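Local coordinates for protein Succinylglutamatedesuccinylase/aspartoacylase (Rhodobacter sphaeroides 2.4.1, PDB 3CDX) that probably hydrolyses non-peptide carbon-nitrogen bonds in linear amides, as a metal-dependent member of the succinylglutamate desuccinylase/aspartoacylase family, at residues G295-V300 with L308-R313; P273-F278 with P324-R329; Y155-S160 with V318-G323. All coordinates share one frame; numbering follows the deposited sequence.

From the N terminus, 155-160 comes first, lies in the catalytic domain and pairs with 318-323; contact 3 thus closes the longest loop, 157 residues, and brings the strand 316-322 against the part of the chain near the calcium ion. Contact 2 starts within that loop at 273-278 and ends beyond it at 324-329, so contacts 2 and 3 cross. Contact 1, a short hairpin of 295-300 with 308-313, is enclosed by both. Contacts 1 and 2 share one four-stranded antiparallel sheet, in which strands 293-298 and 276-280 are neighbours, probably joined by His298 N to Leu277 O. Phe278 also packs on Ala322, bringing contacts 2 and 3 together.

Contact 1: residues G295-V300 with L308-R313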
loop_
_atom_site.group_PDB
_atom_site.type_symbol
_atom_site.label_atom_id
_atom_site.label_comp_id
_atom_site.label_asym_id
_atom_site.label_seq_id
_atom_site.Cartn_x
_atom_site.Cartn_y
_atom_site.Cartn_z
ATOM N N GLY A 295 8.018 -28.746 -19.594
ATOM C CA GLY A 295 8.029 -28.698 -18.132
ATOM C C GLY A 295 6.645 -29.011 -17.626
ATOM O O GLY A 295 5.797 -29.447 -18.406
ATOM N N TRP A 296 6.424 -28.804 -16.328
ATOM C CA TRP A 296 5.205 -29.198 -15.618
ATOM C C TRP A 296 4.779 -28.104 -14.644
ATOM O O TRP A 296 5.615 -27.487 -13.960
ATOM C CB TRP A 296 5.439 -30.476 -14.767
ATOM C CG TRP A 296 5.895 -31.676 -15.511
ATOM C CD1 TRP A 296 5.096 -32.646 -16.069
ATOM C CD2 TRP A 296 7.247 -32.047 -15.801
ATOM N NE1 TRP A 296 5.880 -33.603 -16.680
ATOM C CE2 TRP A 296 7.198 -33.259 -16.541
ATOM C CE3 TRP A 296 8.504 -31.485 -15.492
ATOM C CZ2 TRP A 296 8.349 -33.915 -16.976
ATOM C CZ3 TRP A 296 9.634 -32.107 -15.936
ATOM C CH2 TRP A 296 9.563 -33.322 -16.673
ATOM N N ILE A 297 3.471 -27.891 -14.563
ATOM C CA ILE A 297 2.942 -26.967 -13.577
ATOM C C ILE A 297 2.468 -27.821 -12.421
ATOM O O ILE A 297 1.555 -28.645 -12.598
ATOM C CB ILE A 297 1.760 -26.165 -14.117
ATOM C CG1 ILE A 297 2.202 -25.229 -15.253
ATOM C CG2 ILE A 297 1.042 -25.473 -12.974
ATOM C CD1 ILE A 297 1.020 -24.450 -15.926
ATOM N N HIS A 298 3.115 -27.632 -11.268
ATOM C CA HIS A 298 2.809 -28.361 -10.061
ATOM C C HIS A 298 1.731 -27.602 -9.308
ATOM O O HIS A 298 1.712 -26.337 -9.322
ATOM C CB HIS A 298 4.085 -28.523 -9.204
ATOM C CG HIS A 298 5.176 -29.326 -9.864
ATOM N ND1 HIS A 298 5.360 -30.672 -9.618
ATOM C CD2 HIS A 298 6.124 -28.981 -10.770
ATOM C CE1 HIS A 298 6.379 -31.115 -10.338
ATOM N NE2 HIS A 298 6.859 -30.111 -11.046
ATOM N N PHE A 299 0.820 -28.362 -8.675
ATOM C CA PHE A 299 -0.219 -27.806 -7.806
ATOM C C PHE A 299 0.092 -28.143 -6.355
ATOM O O PHE A 299 -0.523 -29.037 -5.739
ATOM C CB PHE A 299 -1.617 -28.247 -8.269
ATOM C CG PHE A 299 -1.844 -27.958 -9.735
ATOM C CD1 PHE A 299 -2.095 -26.636 -10.166
ATOM C CD2 PHE A 299 -1.698 -28.971 -10.684
ATOM C CE1 PHE A 299 -2.232 -26.337 -11.534
ATOM C CE2 PHE A 299 -1.869 -28.698 -12.053
ATOM C CZ PHE A 299 -2.128 -27.387 -12.485
ATOM N N VAL A 300 1.071 -27.414 -5.810
ATOM C CA VAL A 300 1.611 -27.767 -4.489
ATOM C C VAL A 300 0.640 -27.504 -3.368
ATOM O O VAL A 300 0.850 -27.971 -2.263
ATOM C CB VAL A 300 2.970 -27.104 -4.193
ATOM C CG1 VAL A 300 3.955 -27.460 -5.302
ATOM C CG2 VAL A 300 2.818 -25.579 -3.991
ATOM N N LEU A 308 0.634 -30.558 -14.290
ATOM C CA LEU A 308 0.201 -30.446 -15.672
ATOM C C LEU A 308 1.396 -30.331 -16.617
ATOM O O LEU A 308 2.127 -29.342 -16.584
ATOM C CB LEU A 308 -0.765 -29.263 -15.828
ATOM C CG LEU A 308 -1.324 -28.922 -17.205
ATOM C CD1 LEU A 308 -2.346 -30.010 -17.658
ATOM C CD2 LEU A 308 -2.005 -27.529 -17.124
ATOM N N GLU A 309 1.568 -31.348 -17.474
ATOM C CA GLU A 309 2.629 -31.351 -18.485
ATOM C C GLU A 309 2.366 -30.342 -19.610
ATOM O O GLU A 309 1.251 -30.312 -20.178
ATOM C CB GLU A 309 2.753 -32.750 -19.107
ATOM C CG GLU A 309 4.016 -32.924 -20.013
ATOM C CD GLU A 309 4.051 -34.297 -20.720
ATOM O OE1 GLU A 309 3.068 -35.040 -20.583
ATOM O OE2 GLU A 309 5.044 -34.614 -21.405
ATOM N N LEU A 310 3.389 -29.539 -19.939
ATOM C CA LEU A 310 3.355 -28.631 -21.121
ATOM C C LEU A 310 4.323 -29.106 -22.181
ATOM O O LEU A 310 5.409 -29.565 -21.839
ATOM C CB LEU A 310 3.754 -27.175 -20.758
ATOM C CG LEU A 310 2.969 -26.486 -19.625
ATOM C CD1 LEU A 310 3.188 -24.984 -19.572
ATOM C CD2 LEU A 310 1.470 -26.811 -19.713
ATOM N N LEU A 311 3.957 -28.946 -23.461
ATOM C CA LEU A 311 4.823 -29.354 -24.578
ATOM C C LEU A 311 5.252 -28.162 -25.425
ATOM O O LEU A 311 4.464 -27.240 -25.612
ATOM C CB LEU A 311 4.104 -30.367 -25.496
ATOM C CG LEU A 311 3.378 -31.548 -24.847
ATOM C CD1 LEU A 311 2.673 -32.374 -25.949
ATOM C CD2 LEU A 311 4.351 -32.403 -24.040
ATOM N N TYR A 312 6.482 -28.181 -25.919
ATOM C CA TYR A 312 6.895 -27.308 -27.015
ATOM C C TYR A 312 6.131 -27.690 -28.297
ATOM O O TYR A 312 5.821 -28.863 -28.512
ATOM C CB TYR A 312 8.397 -27.454 -27.330
ATOM C CG TYR A 312 9.361 -27.144 -26.203
ATOM C CD1 TYR A 312 9.617 -25.829 -25.797
ATOM C CD2 TYR A 312 10.035 -28.173 -25.550
ATOM C CE1 TYR A 312 10.534 -25.551 -24.734
ATOM C CE2 TYR A 312 10.931 -27.912 -24.513
ATOM C CZ TYR A 312 11.168 -26.614 -24.108
ATOM O OH TYR A 312 12.071 -26.397 -23.085
ATOM N N ARG A 313 5.875 -26.695 -29.147
ATOM C CA ARG A 313 5.158 -26.883 -30.404
ATOM C C ARG A 313 5.939 -26.348 -31.609
ATOM O O ARG A 313 5.363 -26.150 -32.691
ATOM C CB ARG A 313 3.777 -26.219 -30.328
ATOM C CG ARG A 313 2.877 -26.769 -29.245
ATOM C CD ARG A 313 2.621 -28.224 -29.510
ATOM N NE ARG A 313 1.588 -28.762 -28.635
ATOM C CZ ARG A 313 1.303 -30.055 -28.550
ATOM N NH1 ARG A 313 1.987 -30.922 -29.301
ATOM N NH2 ARG A 313 0.339 -30.476 -27.727
#
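Gly295 opens the pairing by accepting from Leu310 N through its carbonyl O, a nearly straight bond of 2.9 Å. Its backbone (phi 152°) takes a shape easy for glycine and strained for residues with a CB. The missing side chain also leaves room for Phe278, whose CE1 comes within 3.7 Å of Gly295 CA. Trp296 follows in a non-hydrogen-bonded pair with Glu309. Their side chains run alongside each other on the same face of the sheet, pointing the same way. The pyrrole side of the indole does the touching: CD1 lies 3.8 Å from Glu309 CB, and NE1 approaches CG. Glu309 suits this place because its methylenes, with CG anti to the backbone N (chi1 -170°) and the chain extended beyond it, give the ring an apolar flank while the carboxylate travels on to a hydrogen bond between OE2 and Thr293 OG1. In the backbone, Trp296 CA makes a CA-H...O contact of 3.2 Å with Leu308 O. That carbonyl also accepts from Ile297 N at 2.8 Å, and Leu308 N returns a bond of 2.7 Å to Ile297 O, so the two residues grip each other twice. On the face opposite Trp296, Ile297 sets its CD1 against Leu310 CD1, branched apolar chains both packed on Phe278 of the adjoining strand. Phe299, just past the strand, leans its ring back so that CE2 rests 4.0 Å from Leu308 CB. An aromatic ring suits the place because it meets aliphatic carbon at the start of the partner strand. The whole is an antiparallel beta hairpin, its strands joined by the nine-residue loop 299-307, with 308-311 forming one outermost strand of a small four-stranded antiparallel sheet within this chain.

Contact 2: residues P273-F278 with P324-R329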
loop_
_atom_site.group_PDB
_atom_site.type_symbol
_atom_site.label_atom_id
_atom_site.label_comp_id
_atom_site.label_asym_id
_atom_site.label_seq_id
_atom_site.Cartn_x
_atom_site.Cartn_y
_atom_site.Cartn_z
ATOM N N PRO A 273 -1.513 -22.649 -18.922
ATOM C CA PRO A 273 -2.980 -22.567 -18.872
ATOM C C PRO A 273 -3.510 -22.415 -17.461
ATOM O O PRO A 273 -4.683 -22.091 -17.262
ATOM C CB PRO A 273 -3.428 -23.918 -19.457
ATOM C CG PRO A 273 -2.147 -24.708 -19.740
ATOM C CD PRO A 273 -1.048 -24.041 -19.044
ATOM N N ARG A 274 -2.661 -22.700 -16.482
ATOM C CA ARG A 274 -3.066 -22.590 -15.100
ATOM C C ARG A 274 -1.984 -21.879 -14.305
ATOM O O ARG A 274 -0.802 -21.911 -14.658
ATOM C CB ARG A 274 -3.388 -23.966 -14.479
ATOM C CG ARG A 274 -4.582 -24.749 -15.078
ATOM C CD ARG A 274 -5.986 -24.147 -14.781
ATOM N NE ARG A 274 -7.010 -24.826 -15.580
ATOM C CZ ARG A 274 -8.203 -24.328 -15.929
ATOM N NH1 ARG A 274 -8.589 -23.110 -15.566
ATOM N NH2 ARG A 274 -9.026 -25.070 -16.671
ATOM N N THR A 275 -2.410 -21.204 -13.247
ATOM C CA THR A 275 -1.477 -20.695 -12.241
ATOM C C THR A 275 -0.882 -21.840 -11.398
ATOM O O THR A 275 -1.601 -22.696 -10.886
ATOM C CB THR A 275 -2.173 -19.629 -11.401
ATOM O OG1 THR A 275 -2.520 -18.546 -12.272
ATOM C CG2 THR A 275 -1.245 -19.096 -10.264
ATOM N N GLY A 276 0.438 -21.900 -11.309
ATOM C CA GLY A 276 1.059 -22.831 -10.391
ATOM C C GLY A 276 2.567 -22.736 -10.454
ATOM O O GLY A 276 3.098 -21.752 -10.937
ATOM N N LEU A 277 3.243 -23.777 -9.983
ATOM C CA LEU A 277 4.696 -23.811 -9.882
ATOM C C LEU A 277 5.271 -24.542 -11.100
ATOM O O LEU A 277 5.193 -25.783 -11.220
ATOM C CB LEU A 277 5.125 -24.468 -8.545
ATOM C CG LEU A 277 6.630 -24.765 -8.302
ATOM C CD1 LEU A 277 7.542 -23.653 -8.784
ATOM C CD2 LEU A 277 6.916 -25.058 -6.818
ATOM N N PHE A 278 5.846 -23.762 -11.997
ATOM C CA PHE A 278 6.369 -24.313 -13.225
ATOM C C PHE A 278 7.818 -24.767 -13.156
ATOM O O PHE A 278 8.720 -23.972 -12.897
ATOM C CB PHE A 278 6.163 -23.359 -14.400
ATOM C CG PHE A 278 6.754 -23.865 -15.685
ATOM C CD1 PHE A 278 6.090 -24.837 -16.422
ATOM C CD2 PHE A 278 7.988 -23.391 -16.135
ATOM C CE1 PHE A 278 6.646 -25.345 -17.612
ATOM C CE2 PHE A 278 8.556 -23.875 -17.322
ATOM C CZ PHE A 278 7.881 -24.859 -18.058
ATOM N N PRO A 324 9.976 -16.421 -12.983
ATOM C CA PRO A 324 9.425 -16.820 -11.658
ATOM C C PRO A 324 9.071 -18.304 -11.598
ATOM O O PRO A 324 8.532 -18.837 -12.561
ATOM C CB PRO A 324 8.112 -16.021 -11.521
ATOM C CG PRO A 324 8.073 -15.067 -12.630
ATOM C CD PRO A 324 9.200 -15.329 -13.620
ATOM N N GLY A 325 9.349 -18.953 -10.468
ATOM C CA GLY A 325 8.812 -20.290 -10.233
ATOM C C GLY A 325 7.295 -20.329 -10.303
ATOM O O GLY A 325 6.707 -21.167 -11.003
ATOM N N ARG A 326 6.634 -19.447 -9.562
ATOM C CA ARG A 326 5.197 -19.452 -9.583
ATOM C C ARG A 326 4.723 -18.648 -10.799
ATOM O O ARG A 326 4.951 -17.443 -10.881
ATOM C CB ARG A 326 4.640 -18.926 -8.260
ATOM C CG ARG A 326 3.088 -18.850 -8.226
ATOM C CD ARG A 326 2.610 -18.651 -6.792
ATOM N NE ARG A 326 1.180 -18.410 -6.657
ATOM C CZ ARG A 326 0.232 -19.344 -6.782
ATOM N NH1 ARG A 326 0.549 -20.616 -7.092
ATOM N NH2 ARG A 326 -1.047 -19.011 -6.605
ATOM N N VAL A 327 4.099 -19.328 -11.763
ATOM C CA VAL A 327 3.659 -18.677 -12.994
ATOM C C VAL A 327 2.163 -18.433 -12.915
ATOM O O VAL A 327 1.460 -19.131 -12.195
ATOM C CB VAL A 327 3.965 -19.535 -14.285
ATOM C CG1 VAL A 327 5.514 -19.698 -14.505
ATOM C CG2 VAL A 327 3.261 -20.895 -14.222
ATOM N N THR A 328 1.686 -17.442 -13.661
ATOM C CA THR A 328 0.288 -17.101 -13.666
ATOM C C THR A 328 -0.315 -17.594 -14.980
ATOM O O THR A 328 0.317 -17.471 -16.024
ATOM C CB THR A 328 0.083 -15.570 -13.484
ATOM O OG1 THR A 328 0.692 -15.152 -12.263
ATOM C CG2 THR A 328 -1.408 -15.209 -13.382
ATOM N N ARG A 329 -1.524 -18.162 -14.915
ATOM C CA ARG A 329 -2.333 -18.463 -16.116
ATOM C C ARG A 329 -2.195 -17.340 -17.146
ATOM O O ARG A 329 -2.353 -16.164 -16.803
ATOM C CB ARG A 329 -3.823 -18.608 -15.744
ATOM C CG ARG A 329 -4.749 -18.863 -16.952
ATOM C CD ARG A 329 -6.230 -18.807 -16.558
ATOM N NE ARG A 329 -7.116 -19.015 -17.713
ATOM C CZ ARG A 329 -8.378 -19.447 -17.637
ATOM N NH1 ARG A 329 -8.941 -19.767 -16.469
ATOM N NH2 ARG A 329 -9.070 -19.594 -18.750
HETATM O O HOH W 1 -7.639 -20.753 -13.814
HETATM O O HOH W 2 -1.592 -22.928 -8.234
HETATM O O HOH W 3 9.296 -21.342 -13.646
#
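Gly276 and Val327 are joined by two backbone hydrogen bonds, the shorter running from Val327 N to Gly276 O at 2.7 Å, and Phe278 N adds a third to Gly325 O. A side chain makes the fourth: Thr275 OG1 accepts from Arg329 N at 2.9 Å in a nearly straight bond. Threonine serves twice here. With OG1 anti to the carbonyl carbon (chi1 -63°), the hydroxyl faces the Arg329 backbone, while CG2, anti to the backbone N, lies over one face of the Arg326 guanidinium, 3.7 Å from NH2. Apolar contact is provided by Phe278 CB, which meets Val327 CG1 at 3.7 Å. Two arginines, Arg274 and Arg329, lie side by side, with guanidinium planes 81° apart and NH1 atoms 3.5 Å from each other; both NH1 groups form salt bridges to Asp302 OD1 of a fourth subunit and both donate to one water, so their like charges gather round a shared anion. Arg326 turns elsewhere, giving NE to Gln101 O of a second subunit. Within the chain, strand 326-327 is the outermost strand beside 276-280, whose other neighbour is 293-298, and Val333 of strand 332-339 packs against both Phe278 and Val327.

Contact 3: residues Y155-S160 with V318-G323; sequences YDSTPS and VWFGAG
Trp319 holds its indole edge toward Ser160, with NE1 donating to OG at 2.9 Å and the oxygen only 5° out of the ring plane. Ser160 keeps its hydroxyl between the backbone N and the carbonyl carbon (chi1 48°), which lets OG also donate to Thr158 O at 2.7 Å; Glu214 O is a further partner for that single proton. Replacing the serine by alanine is likely to leave the buried indole N-H without its acceptor and the Thr158 carbonyl without its hydroxyl partner. Thr158 CG2 comes to the same ring edge, 3.8 Å from Trp319 CD1. Over the indole face sits Phe320, whose CE1 lies above the ring centre, while Ser157 CB touches that CE1 at 3.5 Å. Tyr155 and Phe320 cross at about a right angle as side chains; their ring planes are 50° apart, and Tyr155 CD2 meets the edge of the phenylalanine ring 3.3 Å from its CD2. The tyrosine ring gives Phe320 an apolar partner, while its OH bonds separately to Ala332 O. Backbone bonds link Asp156 with Gly321 and Thr158 N with Trp319 O. Trp319 and Phe320 form a classic beta bulge, both facing Val335. The Phe320 side chain lies about 8 Å from the bound calcium ion, near, but not part of, the metal site of His63, Glu66 and His149.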
loop_
_atom_site.group_PDB
_atom_site.type_symbol
_atom_site.label_atom_id
_atom_site.label_comp_id
_atom_site.label_asym_id
_atom_site.label_seq_id
_atom_site.Cartn_x
_atom_site.Cartn_y
_atom_site.Cartn_z
ATOM N N TYR A 155 11.727 -13.305 -17.268
ATOM C CA TYR A 155 12.293 -14.453 -17.950
ATOM C C TYR A 155 13.799 -14.374 -17.840
ATOM O O TYR A 155 14.344 -13.391 -17.370
ATOM C CB TYR A 155 11.990 -14.386 -19.470
ATOM C CG TYR A 155 10.542 -14.404 -19.728
ATOM C CD1 TYR A 155 9.817 -15.552 -19.456
ATOM C CD2 TYR A 155 9.886 -13.282 -20.211
ATOM C CE1 TYR A 155 8.461 -15.602 -19.634
ATOM C CE2 TYR A 155 8.514 -13.302 -20.410
ATOM C CZ TYR A 155 7.800 -14.482 -20.102
ATOM O OH TYR A 155 6.434 -14.576 -20.276
ATOM N N ASP A 156 14.461 -15.427 -18.277
ATOM C CA ASP A 156 15.808 -15.256 -18.738
ATOM C C ASP A 156 15.737 -15.188 -20.257
ATOM O O ASP A 156 14.749 -15.624 -20.881
ATOM C CB ASP A 156 16.732 -16.386 -18.282
ATOM C CG ASP A 156 18.202 -15.962 -18.280
ATOM O OD1 ASP A 156 18.476 -14.747 -18.447
ATOM O OD2 ASP A 156 19.091 -16.838 -18.101
ATOM N N SER A 157 16.776 -14.640 -20.857
ATOM C CA SER A 157 16.857 -14.603 -22.293
ATOM C C SER A 157 18.285 -14.957 -22.671
ATOM O O SER A 157 19.233 -14.643 -21.941
ATOM C CB SER A 157 16.427 -13.224 -22.817
ATOM O OG SER A 157 17.310 -12.205 -22.349
ATOM N N THR A 158 18.444 -15.675 -23.777
ATOM C CA THR A 158 19.794 -15.935 -24.259
ATOM C C THR A 158 20.342 -14.675 -24.931
ATOM O O THR A 158 19.605 -14.006 -25.680
ATOM C CB THR A 158 19.867 -17.205 -25.165
ATOM O OG1 THR A 158 21.238 -17.497 -25.441
ATOM C CG2 THR A 158 19.130 -17.021 -26.439
ATOM N N PRO A 159 21.600 -14.293 -24.609
ATOM C CA PRO A 159 22.099 -13.035 -25.194
ATOM C C PRO A 159 21.958 -12.911 -26.725
ATOM O O PRO A 159 22.467 -13.737 -27.499
ATOM C CB PRO A 159 23.545 -12.954 -24.728
ATOM C CG PRO A 159 23.602 -13.911 -23.436
ATOM C CD PRO A 159 22.560 -14.941 -23.681
ATOM N N SER A 160 21.345 -11.816 -27.138
ATOM C CA SER A 160 20.854 -11.658 -28.491
ATOM C C SER A 160 20.536 -10.203 -28.761
ATOM O O SER A 160 20.355 -9.409 -27.799
ATOM C CB SER A 160 19.564 -12.470 -28.634
ATOM O OG SER A 160 18.687 -12.203 -27.537
ATOM N N VAL A 318 15.566 -22.326 -27.344
ATOM C CA VAL A 318 14.867 -21.496 -26.365
ATOM C C VAL A 318 15.489 -20.097 -26.361
ATOM O O VAL A 318 16.687 -19.929 -26.150
ATOM C CB VAL A 318 14.811 -22.142 -24.931
ATOM C CG1 VAL A 318 14.030 -21.263 -23.948
ATOM C CG2 VAL A 318 14.130 -23.525 -25.012
ATOM N N TRP A 319 14.659 -19.097 -26.634
ATOM C CA TRP A 319 15.124 -17.709 -26.642
ATOM C C TRP A 319 14.873 -17.023 -25.288
ATOM O O TRP A 319 15.811 -16.430 -24.719
ATOM C CB TRP A 319 14.449 -16.925 -27.758
ATOM C CG TRP A 319 14.870 -15.480 -27.833
ATOM C CD1 TRP A 319 16.113 -14.955 -27.571
ATOM C CD2 TRP A 319 14.040 -14.380 -28.170
ATOM N NE1 TRP A 319 16.104 -13.597 -27.759
ATOM C CE2 TRP A 319 14.833 -13.218 -28.103
ATOM C CE3 TRP A 319 12.693 -14.261 -28.531
ATOM C CZ2 TRP A 319 14.331 -11.959 -28.409
ATOM C CZ3 TRP A 319 12.185 -12.988 -28.814
ATOM C CH2 TRP A 319 13.007 -11.859 -28.749
ATOM N N PHE A 320 13.601 -17.082 -24.845
ATOM C CA PHE A 320 13.139 -16.714 -23.495
ATOM C C PHE A 320 12.736 -17.959 -22.741
ATOM O O PHE A 320 11.975 -18.787 -23.253
ATOM C CB PHE A 320 11.916 -15.782 -23.526
ATOM C CG PHE A 320 12.239 -14.335 -23.769
ATOM C CD1 PHE A 320 13.282 -13.958 -24.594
ATOM C CD2 PHE A 320 11.463 -13.320 -23.163
ATOM C CE1 PHE A 320 13.584 -12.590 -24.804
ATOM C CE2 PHE A 320 11.773 -11.954 -23.366
ATOM C CZ PHE A 320 12.824 -11.605 -24.200
ATOM N N GLY A 321 13.208 -18.058 -21.502
ATOM C CA GLY A 321 12.888 -19.184 -20.629
ATOM C C GLY A 321 12.250 -18.698 -19.356
ATOM O O GLY A 321 12.500 -17.551 -18.926
ATOM N N ALA A 322 11.451 -19.572 -18.754
ATOM C CA ALA A 322 10.706 -19.284 -17.519
ATOM C C ALA A 322 11.516 -18.449 -16.507
ATOM O O ALA A 322 12.688 -18.733 -16.263
ATOM C CB ALA A 322 10.250 -20.570 -16.883
ATOM N N GLY A 323 10.878 -17.421 -15.950
ATOM C CA GLY A 323 11.472 -16.552 -14.922
ATOM C C GLY A 323 11.052 -17.020 -13.542
ATOM O O GLY A 323 11.697 -17.924 -12.980
#